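Local coordinates for protein AceL NrdHF-1-1 Intein (Metagenome, PDB 6ZGQ) that is a naturally split class 3 intein, which would excise itself and join its flanking exteins, here as a linked, splice-inactive variant, at residues T12-K17 with K139-T144; D30-F35 with T45-T50; Y78-E83 with S95-F100. All coordinates share one frame; numbering follows the deposited sequence. Where two conformers were deposited one is given.

All three interactions belong to one all-beta intein fold. Interactions 1 and 2 are neighbours, with centres about 8 Å apart. Strand 140-144 runs beside strand 32-35: V142 N lies 2.9 Å from L33 O, and S140 OG lies 2.6 Å from F35 O, both probable hydrogen bonds. Interaction 3 is remote. Its centre is about 20 Å from that of interaction 1 and about 25 Å from that of interaction 2. It reaches the same branched sheet as interaction 1 but touches neither contact. K139 of interaction 1 shares a backbone hydrogen bond with A155, probably the engineered alanine in place of the intein's terminal asparagine, one of two substitutions in this splice-inactive variant.

Interaction 1: T12-K17 with K139-T144; sequences TKVTTK and KSFVVT
T15 and T144 turn their hydroxyls to the same spot. Each OG1 stands opposite its own carbonyl carbon and beside the backbone N (chi1 -61° in T15, -46° in T144). T15 OG1 and T144 OG1 end 2.8 Å apart, but the angle is too poor for a hydrogen bond between them. Both bond to D20 OD1 instead, T144 only weakly.

The setting is antiparallel pairing within the Hint-type fold of inteins, which brings an early strand, 13-15, against a late one, 140-144. The two are strongly splayed, with 129° between their directions. K13 and T144 form a hydrogen-bonded pair: T144 N donates to K13 O at 2.9 Å. V14 and V143 form the next, non-hydrogen-bonded pair. Beyond it, T15 N reaches V142 O at 3.0 Å.

V14 and V143 share the other face of the sheet from K13 and T144. V14 CG2 comes obliquely to the F141 ring, 3.9 Å from CE1, and the two side chains cross at about a right angle. V32 packs against both. T12 adds its methyl, with CG2 3.7 Å from V143 CG1, while its OG1 bonds to L9 O. On the threonine side, V142 CG1 lies 3.8 Å from T15 OG1. K13 touches T144 through CB; the rest of the chain leads away, and NZ bonds to N22 OD1. K13 O has a second visitor besides T144 N: V143 CA stands 3.2 Å from it in a CA-H...O contact.

Interaction 2: D30-F35 with T45-T50; sequences DEVLQF and TNPTKT
V32 and T45 bind each other through both backbone groups. V32 N donates to T45 O at 2.9 Å, and T45 N returns a bond to V32 O at 3.0 Å. They form an antiparallel hydrogen-bonded pair. T45 also reaches Q34: T45 OG1 donates to Q34 OE1 at 3.1 Å. This bond is far from ideal: the hydroxyl sits 52° out of the amide carbonyl plane. T45 CG2 rests beside the same amide, 3.6 Å from Q34 CD. T45 chi1 of 56° places OG1 between the backbone N and the carbonyl carbon, where it faces Q34. V32 and T45 each have a second conformer, so their side-chain contacts may differ in the other copy.

The remaining first-shell contacts gather around D30 O and the proline. V32 CG2 meets P47 CG at 3.7 Å, the two side chains crossing at about a right angle. P47 CD lies 3.2 Å from D30 O. N46 CA makes a CA-H...O contact with the same oxygen at 3.4 Å, nearly straight at the hydrogen.

These residues lie at the open end of a beta hairpin, in which strand 32-35 runs antiparallel to strand 42-45. Past T45 the chain leaves the hairpin through P47 and enters strand 49-55, which belongs to another sheet.

The second shell fixes the key groups. Q34 OE1 also accepts a bond from G138 N, and the Q34 side chain packs on V136 and P137. The D30 carboxylate is engaged by other residues: OD1 in a salt bridge with K21, OD2 bonded to T27 N. V14 backs V32, I26 touches P47, and the backbone of E31 bonds to K17.

Interaction 3: Y78-E83 with S95-F100; sequences YEQGGE and SEDKYF
Y78 lies side by side with K98, the two side chains pointing the same way. Ring carbon CE2 of Y78 comes 3.5 Å from K98 CG, the aliphatic part of the lysine approaching obliquely. K98 NZ goes on to E93 O and to a cation-pi contact with F92.

E79 pairs with Y99. E79 N donates to Y99 O at 2.7 Å, and Y99 N returns a bond to E79 O at 2.8 Å. E79 O also meets the edge of the Y99 ring. The E79 carboxylate turns to R112 and K40, with a salt bridge to each.

Q80 is extended, with CG anti to the backbone N (chi1 -179°). This carries NE2 to D97 OD2, a straight bond of 2.7 Å. The amide and carboxylate planes stand 84° apart. The N-H meets OD2 from above the carboxylate plane, 43° out of it. S95 OG holds the other oxygen, D97 OD1, at 2.7 Å. Q80 OE1 accepts from K85 NZ. A leucine here would probably leave D97 OD2 without this mate and K85 without its amide oxygen.

At G81 a water links the segments, accepting from G81 N at 2.6 Å and donating to D97 O at 2.7 Å. G81 has positive phi, in the type II' turn from Q80 to E83. In the other segment a type I turn spans S95 to K98.

No helix is near. Strand 75-80 is flanked by 83-88 and 98-104, and 109-114 pairs with 98-104. F100 stacks on F66, and Y99 lies on R112 and K114.

Interaction 1: T12-K17 with K139-T144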
# COMPACT_ATOMS: atom_id res chain seq x y z
N THR A 12 9.18 3.38 2.92
CA THR A 12 7.96 3.55 2.11
C THR A 12 7.37 4.91 2.48
O THR A 12 7.16 5.17 3.66
CB THR A 12 6.95 2.43 2.39
OG1 THR A 12 7.49 1.20 1.92
CG2 THR A 12 5.61 2.67 1.68
N LYS A 13 7.11 5.78 1.48
CA LYS A 13 6.50 7.09 1.73
C LYS A 13 4.97 6.95 1.73
O LYS A 13 4.44 6.20 0.91
CB LYS A 13 6.95 8.12 0.69
CG LYS A 13 8.36 8.62 0.94
CD LYS A 13 8.82 9.59 -0.13
CE LYS A 13 10.29 9.89 0.04
NZ LYS A 13 10.59 10.55 1.34
N VAL A 14 4.32 7.62 2.68
CA VAL A 14 2.85 7.67 2.81
C VAL A 14 2.42 9.09 2.40
O VAL A 14 2.99 10.06 2.91
CB VAL A 14 2.39 7.37 4.26
CG1 VAL A 14 0.91 7.68 4.46
CG2 VAL A 14 2.69 5.91 4.62
N THR A 15 1.49 9.19 1.45
CA THR A 15 0.97 10.49 1.00
C THR A 15 0.10 11.08 2.09
O THR A 15 -0.79 10.39 2.59
CB THR A 15 0.25 10.34 -0.35
OG1 THR A 15 1.23 9.85 -1.26
CG2 THR A 15 -0.32 11.66 -0.87
N THR A 16 0.42 12.32 2.49
CA THR A 16 -0.28 13.10 3.53
C THR A 16 -0.75 14.41 2.88
O THR A 16 -0.41 14.64 1.71
CB THR A 16 0.62 13.37 4.77
OG1 THR A 16 1.50 14.47 4.52
CG2 THR A 16 1.45 12.15 5.13
N LYS A 17 -1.52 15.23 3.62
CA LYS A 17 -2.00 16.54 3.13
C LYS A 17 -0.83 17.49 2.82
O LYS A 17 -0.96 18.34 1.94
CB LYS A 17 -2.97 17.22 4.12
CG LYS A 17 -3.83 18.33 3.49
CD LYS A 17 -4.64 19.14 4.49
CE LYS A 17 -5.15 20.42 3.85
NZ LYS A 17 -6.06 21.20 4.74
N LYS A 139 -9.54 1.71 5.66
CA LYS A 139 -8.87 0.39 5.62
C LYS A 139 -7.81 0.30 4.51
O LYS A 139 -7.27 -0.79 4.28
CB LYS A 139 -9.87 -0.77 5.47
CG LYS A 139 -10.94 -0.86 6.56
CD LYS A 139 -11.82 -2.11 6.41
CE LYS A 139 -12.70 -2.10 5.16
NZ LYS A 139 -13.81 -1.10 5.22
N SER A 140 -7.51 1.43 3.85
CA SER A 140 -6.43 1.51 2.84
C SER A 140 -5.99 2.97 2.69
O SER A 140 -6.78 3.88 2.98
CB SER A 140 -6.89 0.94 1.50
OG SER A 140 -7.67 1.87 0.77
N PHE A 141 -4.73 3.18 2.27
CA PHE A 141 -4.14 4.53 2.12
C PHE A 141 -3.15 4.55 0.95
O PHE A 141 -2.82 3.49 0.41
CB PHE A 141 -3.51 5.01 3.44
CG PHE A 141 -2.44 4.10 3.99
CD1 PHE A 141 -1.13 4.21 3.56
CD2 PHE A 141 -2.75 3.13 4.94
CE1 PHE A 141 -0.15 3.37 4.05
CE2 PHE A 141 -1.77 2.29 5.44
CZ PHE A 141 -0.47 2.41 4.99
N VAL A 142 -2.71 5.75 0.56
CA VAL A 142 -1.88 5.98 -0.63
C VAL A 142 -0.41 6.05 -0.21
O VAL A 142 -0.07 6.78 0.73
CB VAL A 142 -2.34 7.26 -1.40
CG1 VAL A 142 -1.48 7.52 -2.64
CG2 VAL A 142 -3.80 7.14 -1.82
N VAL A 143 0.43 5.26 -0.89
CA VAL A 143 1.90 5.27 -0.71
C VAL A 143 2.54 5.76 -2.01
O VAL A 143 1.95 5.59 -3.09
CB VAL A 143 2.46 3.88 -0.32
CG1 VAL A 143 2.02 3.48 1.08
CG2 VAL A 143 2.06 2.80 -1.32
N THR A 144 3.72 6.39 -1.89
CA THR A 144 4.54 6.88 -3.02
C THR A 144 5.86 6.09 -3.04
O THR A 144 6.53 6.01 -2.00
CB THR A 144 4.81 8.37 -2.85
OG1 THR A 144 3.57 9.00 -2.51
CG2 THR A 144 5.40 9.00 -4.12

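Interaction 2: D30-F35 with T45-T50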
# COMPACT_ATOMS: atom_id res chain seq x y z
N ASP A 30 -0.73 12.97 12.03
CA ASP A 30 -0.57 13.18 10.57
C ASP A 30 -1.93 13.00 9.88
O ASP A 30 -2.78 12.27 10.39
CB ASP A 30 0.47 12.23 9.97
CG ASP A 30 1.89 12.68 10.23
OD1 ASP A 30 2.21 13.84 9.92
OD2 ASP A 30 2.68 11.88 10.78
N GLU A 31 -2.10 13.67 8.74
CA GLU A 31 -3.31 13.61 7.91
C GLU A 31 -3.00 12.80 6.65
O GLU A 31 -2.49 13.37 5.67
CB GLU A 31 -3.78 15.03 7.56
CG GLU A 31 -4.04 15.88 8.79
CD GLU A 31 -4.47 17.29 8.43
OE1 GLU A 31 -3.58 18.14 8.17
OE2 GLU A 31 -5.69 17.54 8.40
N VAL A 32 -3.33 11.51 6.68
CA VAL A 32 -2.94 10.53 5.66
C VAL A 32 -4.04 10.44 4.61
O VAL A 32 -5.22 10.41 4.97
CB VAL A 32 -2.70 9.14 6.30
CG1 VAL A 32 -2.46 8.05 5.26
CG2 VAL A 32 -1.54 9.19 7.29
N LEU A 33 -3.65 10.40 3.33
CA LEU A 33 -4.60 10.19 2.22
C LEU A 33 -5.06 8.73 2.26
O LEU A 33 -4.27 7.82 1.94
CB LEU A 33 -3.95 10.51 0.86
CG LEU A 33 -4.89 10.45 -0.35
CD1 LEU A 33 -6.06 11.41 -0.17
CD2 LEU A 33 -4.15 10.74 -1.64
N GLN A 34 -6.30 8.52 2.72
CA GLN A 34 -6.92 7.19 2.77
C GLN A 34 -7.80 7.02 1.53
O GLN A 34 -8.14 8.02 0.89
CB GLN A 34 -7.70 6.97 4.07
CG GLN A 34 -9.01 7.73 4.20
CD GLN A 34 -9.97 7.06 5.15
OE1 GLN A 34 -9.55 6.49 6.17
NE2 GLN A 34 -11.25 7.09 4.83
N PHE A 35 -8.10 5.76 1.21
CA PHE A 35 -9.03 5.35 0.15
C PHE A 35 -10.07 4.43 0.81
O PHE A 35 -9.71 3.40 1.39
CB PHE A 35 -8.25 4.63 -0.96
CG PHE A 35 -9.09 4.15 -2.12
CD1 PHE A 35 -9.59 5.05 -3.06
CD2 PHE A 35 -9.33 2.80 -2.31
CE1 PHE A 35 -10.33 4.60 -4.14
CE2 PHE A 35 -10.08 2.35 -3.39
CZ PHE A 35 -10.58 3.25 -4.30
N THR A 45 -7.40 11.55 6.76
CA THR A 45 -7.83 11.14 8.11
C THR A 45 -6.57 10.88 8.95
O THR A 45 -5.50 10.65 8.38
CB THR A 45 -8.64 9.83 8.07
OG1 THR A 45 -7.85 8.82 7.43
CG2 THR A 45 -9.96 9.99 7.31
N ASN A 46 -6.70 10.93 10.27
CA ASN A 46 -5.61 10.59 11.20
C ASN A 46 -5.55 9.06 11.30
O ASN A 46 -6.60 8.41 11.37
CB ASN A 46 -5.81 11.25 12.57
CG ASN A 46 -5.88 12.76 12.47
OD1 ASN A 46 -4.86 13.43 12.30
ND2 ASN A 46 -7.08 13.30 12.55
N PRO A 47 -4.34 8.47 11.26
CA PRO A 47 -4.21 7.05 11.61
C PRO A 47 -4.66 6.84 13.05
O PRO A 47 -4.45 7.74 13.87
CB PRO A 47 -2.71 6.75 11.46
CG PRO A 47 -2.11 7.94 10.77
CD PRO A 47 -3.06 9.09 10.90
N THR A 48 -5.27 5.68 13.34
CA THR A 48 -5.72 5.31 14.69
C THR A 48 -4.68 4.41 15.39
O THR A 48 -4.72 4.28 16.61
CB THR A 48 -7.08 4.59 14.66
OG1 THR A 48 -6.95 3.39 13.90
CG2 THR A 48 -8.17 5.49 14.05
N LYS A 49 -3.76 3.81 14.62
CA LYS A 49 -2.57 3.17 15.19
C LYS A 49 -1.43 3.09 14.17
O LYS A 49 -1.70 3.01 12.96
CB LYS A 49 -2.88 1.79 15.79
CG LYS A 49 -3.51 0.78 14.84
CD LYS A 49 -3.49 -0.64 15.40
CE LYS A 49 -4.47 -0.83 16.55
NZ LYS A 49 -5.89 -0.76 16.12
N THR A 50 -0.19 3.15 14.67
CA THR A 50 1.05 2.91 13.92
C THR A 50 1.74 1.70 14.58
O THR A 50 1.59 1.52 15.79
CB THR A 50 1.99 4.12 13.96
OG1 THR A 50 2.42 4.32 15.31
CG2 THR A 50 1.31 5.38 13.46

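Interaction 3: Y78-E83 with S95-F100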
# COMPACT_ATOMS: atom_id res chain seq x y z
N TYR A 78 -6.92 -4.43 -4.40
CA TYR A 78 -7.11 -4.48 -5.85
C TYR A 78 -8.60 -4.31 -6.13
O TYR A 78 -9.41 -4.47 -5.20
CB TYR A 78 -6.56 -5.79 -6.42
CG TYR A 78 -7.18 -7.05 -5.87
CD1 TYR A 78 -6.72 -7.62 -4.69
CD2 TYR A 78 -8.22 -7.68 -6.53
CE1 TYR A 78 -7.28 -8.78 -4.18
CE2 TYR A 78 -8.80 -8.84 -6.03
CZ TYR A 78 -8.32 -9.39 -4.86
OH TYR A 78 -8.88 -10.53 -4.35
N GLU A 79 -8.93 -3.95 -7.37
CA GLU A 79 -10.31 -3.92 -7.88
C GLU A 79 -10.53 -5.20 -8.71
O GLU A 79 -9.61 -5.61 -9.44
CB GLU A 79 -10.56 -2.67 -8.74
CG GLU A 79 -12.03 -2.48 -9.10
CD GLU A 79 -12.34 -1.24 -9.91
OE1 GLU A 79 -11.44 -0.40 -10.12
OE2 GLU A 79 -13.51 -1.10 -10.32
N GLN A 80 -11.70 -5.82 -8.53
CA GLN A 80 -12.18 -6.93 -9.37
C GLN A 80 -13.70 -6.75 -9.55
O GLN A 80 -14.41 -6.55 -8.55
CB GLN A 80 -11.85 -8.27 -8.72
CG GLN A 80 -12.30 -9.48 -9.52
CD GLN A 80 -12.01 -10.78 -8.81
OE1 GLN A 80 -11.91 -10.82 -7.58
NE2 GLN A 80 -11.86 -11.85 -9.57
N GLY A 81 -14.17 -6.83 -10.79
CA GLY A 81 -15.51 -6.34 -11.16
C GLY A 81 -15.58 -4.86 -10.82
O GLY A 81 -14.67 -4.11 -11.17
N GLY A 82 -16.64 -4.45 -10.11
CA GLY A 82 -16.81 -3.07 -9.64
C GLY A 82 -16.45 -2.87 -8.17
O GLY A 82 -16.62 -1.75 -7.66
N GLU A 83 -15.94 -3.92 -7.52
CA GLU A 83 -15.74 -3.98 -6.05
C GLU A 83 -14.25 -3.87 -5.70
O GLU A 83 -13.43 -4.33 -6.49
CB GLU A 83 -16.31 -5.30 -5.50
CG GLU A 83 -17.81 -5.44 -5.69
CD GLU A 83 -18.47 -6.36 -4.68
OE1 GLU A 83 -19.24 -7.25 -5.10
OE2 GLU A 83 -18.23 -6.20 -3.46
N SER A 95 -4.26 -12.13 -11.94
CA SER A 95 -5.20 -12.52 -13.00
C SER A 95 -5.58 -11.27 -13.81
O SER A 95 -5.44 -10.14 -13.30
CB SER A 95 -6.45 -13.19 -12.41
OG SER A 95 -7.05 -12.37 -11.42
N GLU A 96 -6.01 -11.49 -15.05
CA GLU A 96 -6.36 -10.41 -15.99
C GLU A 96 -7.57 -9.59 -15.50
O GLU A 96 -7.75 -8.46 -15.96
CB GLU A 96 -6.62 -10.99 -17.39
CG GLU A 96 -5.37 -11.62 -17.98
CD GLU A 96 -5.47 -11.90 -19.47
OE1 GLU A 96 -6.54 -12.33 -19.95
OE2 GLU A 96 -4.45 -11.70 -20.17
N ASP A 97 -8.34 -10.15 -14.55
CA ASP A 97 -9.57 -9.53 -14.01
C ASP A 97 -9.35 -8.84 -12.65
O ASP A 97 -10.32 -8.28 -12.10
CB ASP A 97 -10.72 -10.56 -13.95
CG ASP A 97 -10.61 -11.53 -12.77
OD1 ASP A 97 -9.48 -11.89 -12.37
OD2 ASP A 97 -11.67 -11.96 -12.26
N LYS A 98 -8.12 -8.89 -12.12
CA LYS A 98 -7.74 -8.20 -10.87
C LYS A 98 -6.77 -7.06 -11.19
O LYS A 98 -5.76 -7.30 -11.86
CB LYS A 98 -7.07 -9.16 -9.87
CG LYS A 98 -8.00 -10.18 -9.21
CD LYS A 98 -7.23 -11.10 -8.28
CE LYS A 98 -7.83 -12.49 -8.22
NZ LYS A 98 -6.82 -13.48 -7.74
N TYR A 99 -7.08 -5.86 -10.69
CA TYR A 99 -6.38 -4.62 -11.04
C TYR A 99 -5.87 -3.92 -9.79
O TYR A 99 -6.66 -3.71 -8.86
CB TYR A 99 -7.33 -3.68 -11.79
CG TYR A 99 -7.85 -4.28 -13.07
CD1 TYR A 99 -8.95 -5.13 -13.07
CD2 TYR A 99 -7.24 -4.01 -14.27
CE1 TYR A 99 -9.42 -5.69 -14.24
CE2 TYR A 99 -7.69 -4.56 -15.45
CZ TYR A 99 -8.79 -5.40 -15.44
OH TYR A 99 -9.24 -5.95 -16.61
N PHE A 100 -4.57 -3.58 -9.76
CA PHE A 100 -3.99 -2.72 -8.73
C PHE A 100 -4.36 -1.26 -9.04
O PHE A 100 -4.65 -0.94 -10.21
CB PHE A 100 -2.46 -2.90 -8.63
CG PHE A 100 -2.04 -4.23 -8.06
CD1 PHE A 100 -2.45 -4.60 -6.78
CD2 PHE A 100 -1.23 -5.09 -8.78
CE1 PHE A 100 -2.05 -5.81 -6.24
CE2 PHE A 100 -0.85 -6.31 -8.25
CZ PHE A 100 -1.25 -6.67 -6.98
O HOH W 1 -12.49 -6.82 -12.76